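Local atomic coordinates of nuclease NucT (Helicobacter pylori, PDB entry 6EHI), a protein that is a nuclease of the PLD-like family, with an alpha/beta fold built on a mixed sheet. Residues I62-E67 and Q74-Y79; M105-A110 and Q153-S158. The protein carries 1 engineered substitution. All coordinates share one frame; numbering follows the deposited sequence.

Both interactions are buried and both build on the same mixed sheet, but they lie on different elements around it. Interaction 1 joins strand 59-65 to the start of helix 77-80. Interaction 2 joins the loop leading into strand 108-112 to the last turns of helix 142-158. The first combines a ring face, a hydroxyl pair and a helix cap, all within one subunit. The second has no hydrogen bond between its segments. It rests on the M155 thioether and methyl against the Q107 amide and the M105 sulfur, and the second subunit packs on the same side chains. D65 OD1 meets M105 N at 2.9 Å, a probable hydrogen bond, and I63 also joins the two contacts.

Interaction 1 (I62-E67 and Q74-Y79); sequences IIYDYE and QSTIGY
Strand 62-65 comes nearest to segment 74-79 at Y64 and I77, whose CA atoms are 7.7 Å apart. No backbone hydrogen bond joins the two segments, so side chains make the contact. Y64 has its CG beside the backbone N and anti to the carbonyl carbon (chi1 -68°), which sends the ring out to that segment. I77 lies over one face of this ring. Its CB is 3.7 Å from the Y64 ring centroid and 15° off the ring normal, a CH-pi contact displaced toward the rim. From there the extended I77 chain runs back along the ring, opposite to the direction of Y64. Its CD1 ends 3.5 Å from Y64 CD1. At the far end of the ring, T76 approaches at the edge, in the ring plane. Y64 OH and T76 OG1 are hydrogen-bonded at 2.8 Å, and the two side chains cross at about a right angle. T76 OG1 also bonds F41 O, so this buried hydroxyl is held by two partners.

The fold is the α/β sheet of the PLD-like family. Strand 59-65 sits between strands 33-38 and 86-91, parallel to both, and the chain leaves it through short helix 66-69 before reaching helix 77-80. D65 is the N-cap of helix 66-69, with its OD2 bonded to S68 N. S75 does similar work at the next helix. Its OG accepts from I77 N at 3.1 Å with an almost straight N-H...O angle of 172°. The same OG also bonds N69 OD1, which ties the two short helices together. S75 OG stands 3.8 Å from Y64 CE2, oblique to the ring. The I77 side chain also touches V88 and F162.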
# COMPACT_ATOMS: atom_id res chain seq x y z
N ILE A 62 -3.49 -9.27 -15.16
CA ILE A 62 -4.07 -8.53 -14.03
C ILE A 62 -4.69 -9.50 -13.07
O ILE A 62 -5.59 -10.21 -13.48
CB ILE A 62 -5.13 -7.56 -14.55
CG1 ILE A 62 -4.60 -6.80 -15.76
CG2 ILE A 62 -5.54 -6.58 -13.42
CD1 ILE A 62 -5.58 -5.80 -16.31
N ILE A 63 -4.17 -9.62 -11.85
CA ILE A 63 -4.79 -10.37 -10.72
C ILE A 63 -5.62 -9.39 -9.90
O ILE A 63 -5.05 -8.41 -9.38
CB ILE A 63 -3.72 -11.04 -9.83
CG1 ILE A 63 -2.74 -11.86 -10.68
CG2 ILE A 63 -4.41 -11.76 -8.71
CD1 ILE A 63 -1.54 -12.48 -9.96
N TYR A 64 -6.95 -9.54 -9.86
CA TYR A 64 -7.85 -8.75 -9.02
C TYR A 64 -8.23 -9.46 -7.73
O TYR A 64 -8.44 -10.73 -7.71
CB TYR A 64 -9.11 -8.53 -9.78
CG TYR A 64 -9.14 -7.66 -11.02
CD1 TYR A 64 -8.65 -8.12 -12.29
CD2 TYR A 64 -9.58 -6.32 -10.94
CE1 TYR A 64 -8.74 -7.34 -13.42
CE2 TYR A 64 -9.62 -5.53 -12.06
CZ TYR A 64 -9.21 -6.03 -13.30
OH TYR A 64 -9.22 -5.23 -14.42
N ASP A 65 -8.43 -8.74 -6.63
CA ASP A 65 -9.07 -9.38 -5.45
C ASP A 65 -10.43 -10.06 -5.81
O ASP A 65 -11.28 -9.45 -6.50
CB ASP A 65 -9.26 -8.39 -4.29
CG ASP A 65 -10.06 -8.96 -3.13
OD1 ASP A 65 -9.47 -9.74 -2.40
OD2 ASP A 65 -11.28 -8.61 -2.95
N TYR A 66 -10.61 -11.28 -5.30
CA TYR A 66 -11.79 -12.08 -5.65
C TYR A 66 -13.08 -11.43 -5.13
O TYR A 66 -13.96 -11.08 -5.89
CB TYR A 66 -11.62 -13.54 -5.09
CG TYR A 66 -12.82 -14.39 -5.43
CD1 TYR A 66 -14.00 -14.30 -4.69
CD2 TYR A 66 -12.81 -15.16 -6.57
CE1 TYR A 66 -15.11 -15.04 -5.07
CE2 TYR A 66 -13.90 -15.92 -6.94
CZ TYR A 66 -15.04 -15.82 -6.21
OH TYR A 66 -16.14 -16.56 -6.60
N GLU A 67 -13.18 -11.17 -3.86
CA GLU A 67 -14.48 -10.61 -3.34
C GLU A 67 -14.82 -9.24 -3.94
O GLU A 67 -15.96 -8.92 -4.22
CB GLU A 67 -14.48 -10.54 -1.85
CG GLU A 67 -14.51 -11.88 -1.14
CD GLU A 67 -15.73 -12.77 -1.46
OE1 GLU A 67 -16.82 -12.21 -1.75
OE2 GLU A 67 -15.59 -14.05 -1.46
N GLN A 74 -18.65 -1.89 -11.27
CA GLN A 74 -17.78 -0.71 -11.29
C GLN A 74 -16.35 -1.18 -11.49
O GLN A 74 -15.48 -0.33 -11.80
CB GLN A 74 -17.83 0.10 -10.00
CG GLN A 74 -18.92 1.18 -9.99
CD GLN A 74 -20.26 0.56 -9.95
OE1 GLN A 74 -20.65 -0.00 -8.93
NE2 GLN A 74 -21.00 0.64 -11.07
N SER A 75 -16.10 -2.47 -11.33
CA SER A 75 -14.72 -3.02 -11.59
C SER A 75 -14.43 -3.03 -13.04
O SER A 75 -15.30 -3.22 -13.87
CB SER A 75 -14.55 -4.40 -11.03
OG SER A 75 -13.29 -5.01 -11.47
N THR A 76 -13.16 -2.77 -13.37
CA THR A 76 -12.66 -2.82 -14.75
C THR A 76 -12.50 -4.26 -15.30
O THR A 76 -12.22 -4.41 -16.50
CB THR A 76 -11.32 -2.12 -14.91
OG1 THR A 76 -10.37 -2.68 -13.99
CG2 THR A 76 -11.38 -0.62 -14.65
N ILE A 77 -12.62 -5.29 -14.46
CA ILE A 77 -12.35 -6.66 -14.91
C ILE A 77 -13.18 -7.04 -16.15
O ILE A 77 -12.63 -7.58 -17.08
CB ILE A 77 -12.40 -7.72 -13.76
CG1 ILE A 77 -11.83 -9.03 -14.22
CG2 ILE A 77 -13.79 -7.85 -13.10
CD1 ILE A 77 -11.53 -9.97 -13.09
N GLY A 78 -14.48 -6.71 -16.11
CA GLY A 78 -15.35 -6.97 -17.25
C GLY A 78 -14.97 -6.23 -18.51
O GLY A 78 -15.00 -6.79 -19.57
N TYR A 79 -14.53 -5.00 -18.36
CA TYR A 79 -14.13 -4.11 -19.45
C TYR A 79 -12.84 -4.65 -20.08
O TYR A 79 -12.67 -4.56 -21.26
CB TYR A 79 -14.05 -2.66 -18.88
CG TYR A 79 -13.60 -1.51 -19.78
CD1 TYR A 79 -14.37 -1.08 -20.87
CD2 TYR A 79 -12.42 -0.80 -19.49
CE1 TYR A 79 -13.96 -0.02 -21.68
CE2 TYR A 79 -12.01 0.26 -20.29
CZ TYR A 79 -12.78 0.65 -21.38
OH TYR A 79 -12.36 1.70 -22.15

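Interaction 2 (M105-A110 and Q153-S158); sequences MNQKVA and QKMLES. Engineered in segment 105-110: N106 (natural residue His).
M155, on helix 142-158, reaches across to M105 and Q107 in the loop before strand 108-112. Its CB rests against I63 of the central sheet, 3.7 Å from I63 CD1. CG points on toward the loop without touching either of the two loop side chains. SD arrives at the end of Q107, 3.5 Å from Q107 OE1 and about as far from its NE2. The chain bends at SD (chi3 70°), and this turns the methyl toward M105. CE is 3.4 Å from Q107 OE1. CE and SD both stand off the amide plane on the same side, CE farther than SD. CE also packs 3.7 Å from M105 SD. The M105 and M155 side chains cross at about a right angle, with M105 bent twice along its length.

Q107 comes from the opposite direction, its chain extended beyond CG, and presents its amide to SD and CE. Its NE2 makes a weak hydrogen bond to E134 O of the second subunit. Y14 of that subunit also packs on M155, so the contact is part of the subunit interface.

Q107 is flanked by N106, an engineered residue in place of His, and K108. K108 NZ turns back to N106 O at 2.9 Å, tilted 28° from the carbonyl plane, and bonds N123 OD1 as well. N106 ND2 bonds E134 OE1 of the second subunit. Positions 106 and 108 match the His and Lys of the HxK signature. M105 comes just before this motif and Q107 is its middle residue, so M155 packs against the segment that carries this signature of the PLD fold.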
# COMPACT_ATOMS: atom_id res chain seq x y z
N MET A 105 -6.76 -10.21 -1.47
CA MET A 105 -5.58 -9.94 -2.26
C MET A 105 -5.46 -8.37 -2.27
O MET A 105 -6.12 -7.70 -3.02
CB MET A 105 -5.73 -10.51 -3.71
CG MET A 105 -4.36 -10.69 -4.40
SD MET A 105 -3.32 -9.20 -4.49
CE MET A 105 -4.23 -8.21 -5.64
N ASN A 106 -4.77 -7.87 -1.28
CA ASN A 106 -4.69 -6.39 -1.07
C ASN A 106 -3.53 -5.71 -1.72
O ASN A 106 -3.35 -4.45 -1.51
CB ASN A 106 -4.62 -6.07 0.38
CG ASN A 106 -5.08 -4.67 0.66
OD1 ASN A 106 -6.18 -4.23 0.21
ND2 ASN A 106 -4.30 -3.99 1.51
N GLN A 107 -2.68 -6.37 -2.48
CA GLN A 107 -1.65 -5.69 -3.19
C GLN A 107 -2.11 -4.64 -4.20
O GLN A 107 -3.23 -4.72 -4.72
CB GLN A 107 -0.80 -6.69 -3.99
CG GLN A 107 -0.07 -7.67 -3.06
CD GLN A 107 0.79 -8.66 -3.82
OE1 GLN A 107 0.89 -8.62 -5.10
NE2 GLN A 107 1.34 -9.57 -3.07
N LYS A 108 -1.30 -3.57 -4.42
CA LYS A 108 -1.54 -2.61 -5.51
C LYS A 108 -0.17 -2.46 -6.18
O LYS A 108 0.60 -1.58 -5.81
CB LYS A 108 -2.03 -1.24 -4.98
CG LYS A 108 -3.15 -1.30 -3.94
CD LYS A 108 -2.76 -1.35 -2.46
CE LYS A 108 -3.88 -0.99 -1.49
NZ LYS A 108 -4.94 -2.02 -1.44
N VAL A 109 0.07 -3.32 -7.18
CA VAL A 109 1.40 -3.51 -7.70
C VAL A 109 1.33 -3.53 -9.20
O VAL A 109 0.48 -4.24 -9.73
CB VAL A 109 1.94 -4.84 -7.15
CG1 VAL A 109 3.22 -5.25 -7.86
CG2 VAL A 109 2.18 -4.74 -5.66
N ALA A 110 2.24 -2.81 -9.85
CA ALA A 110 2.39 -2.94 -11.30
C ALA A 110 3.89 -3.19 -11.65
O ALA A 110 4.77 -2.44 -11.18
CB ALA A 110 1.91 -1.77 -12.02
N GLN A 153 4.43 -14.65 -10.42
CA GLN A 153 4.20 -15.97 -11.06
C GLN A 153 3.59 -16.99 -10.18
O GLN A 153 2.66 -17.69 -10.62
CB GLN A 153 5.54 -16.50 -11.62
CG GLN A 153 6.05 -15.66 -12.79
CD GLN A 153 5.04 -15.41 -13.90
OE1 GLN A 153 4.68 -16.32 -14.63
NE2 GLN A 153 4.55 -14.19 -14.02
N LYS A 154 3.99 -17.03 -8.90
CA LYS A 154 3.37 -17.91 -7.92
C LYS A 154 1.91 -17.51 -7.66
O LYS A 154 1.01 -18.35 -7.65
CB LYS A 154 4.12 -17.93 -6.56
CG LYS A 154 5.46 -18.68 -6.59
CD LYS A 154 6.03 -19.03 -5.22
CE LYS A 154 5.04 -19.55 -4.17
NZ LYS A 154 4.82 -21.02 -4.08
N MET A 155 1.68 -16.18 -7.51
CA MET A 155 0.32 -15.70 -7.41
C MET A 155 -0.54 -16.13 -8.62
O MET A 155 -1.76 -16.47 -8.44
CB MET A 155 0.28 -14.19 -7.26
CG MET A 155 0.86 -13.86 -5.89
SD MET A 155 1.04 -12.06 -5.68
CE MET A 155 -0.65 -11.57 -5.57
N LEU A 156 -0.00 -15.99 -9.79
CA LEU A 156 -0.73 -16.27 -11.03
C LEU A 156 -1.18 -17.71 -11.08
O LEU A 156 -2.26 -18.04 -11.58
CB LEU A 156 0.19 -15.98 -12.22
CG LEU A 156 -0.42 -15.40 -13.49
CD1 LEU A 156 -1.47 -14.32 -13.33
CD2 LEU A 156 0.77 -14.90 -14.35
N GLU A 157 -0.38 -18.60 -10.50
CA GLU A 157 -0.79 -20.05 -10.42
C GLU A 157 -1.86 -20.38 -9.45
O GLU A 157 -2.42 -21.48 -9.52
CB GLU A 157 0.39 -20.98 -10.11
CG GLU A 157 1.32 -21.40 -11.24
CD GLU A 157 2.70 -21.83 -10.72
OE1 GLU A 157 2.78 -22.59 -9.73
OE2 GLU A 157 3.70 -21.41 -11.33
N SER A 158 -2.14 -19.49 -8.46
CA SER A 158 -3.27 -19.65 -7.57
C SER A 158 -4.56 -18.93 -7.97
O SER A 158 -5.57 -19.19 -7.36
CB SER A 158 -2.84 -19.23 -6.14
OG SER A 158 -1.57 -19.83 -5.79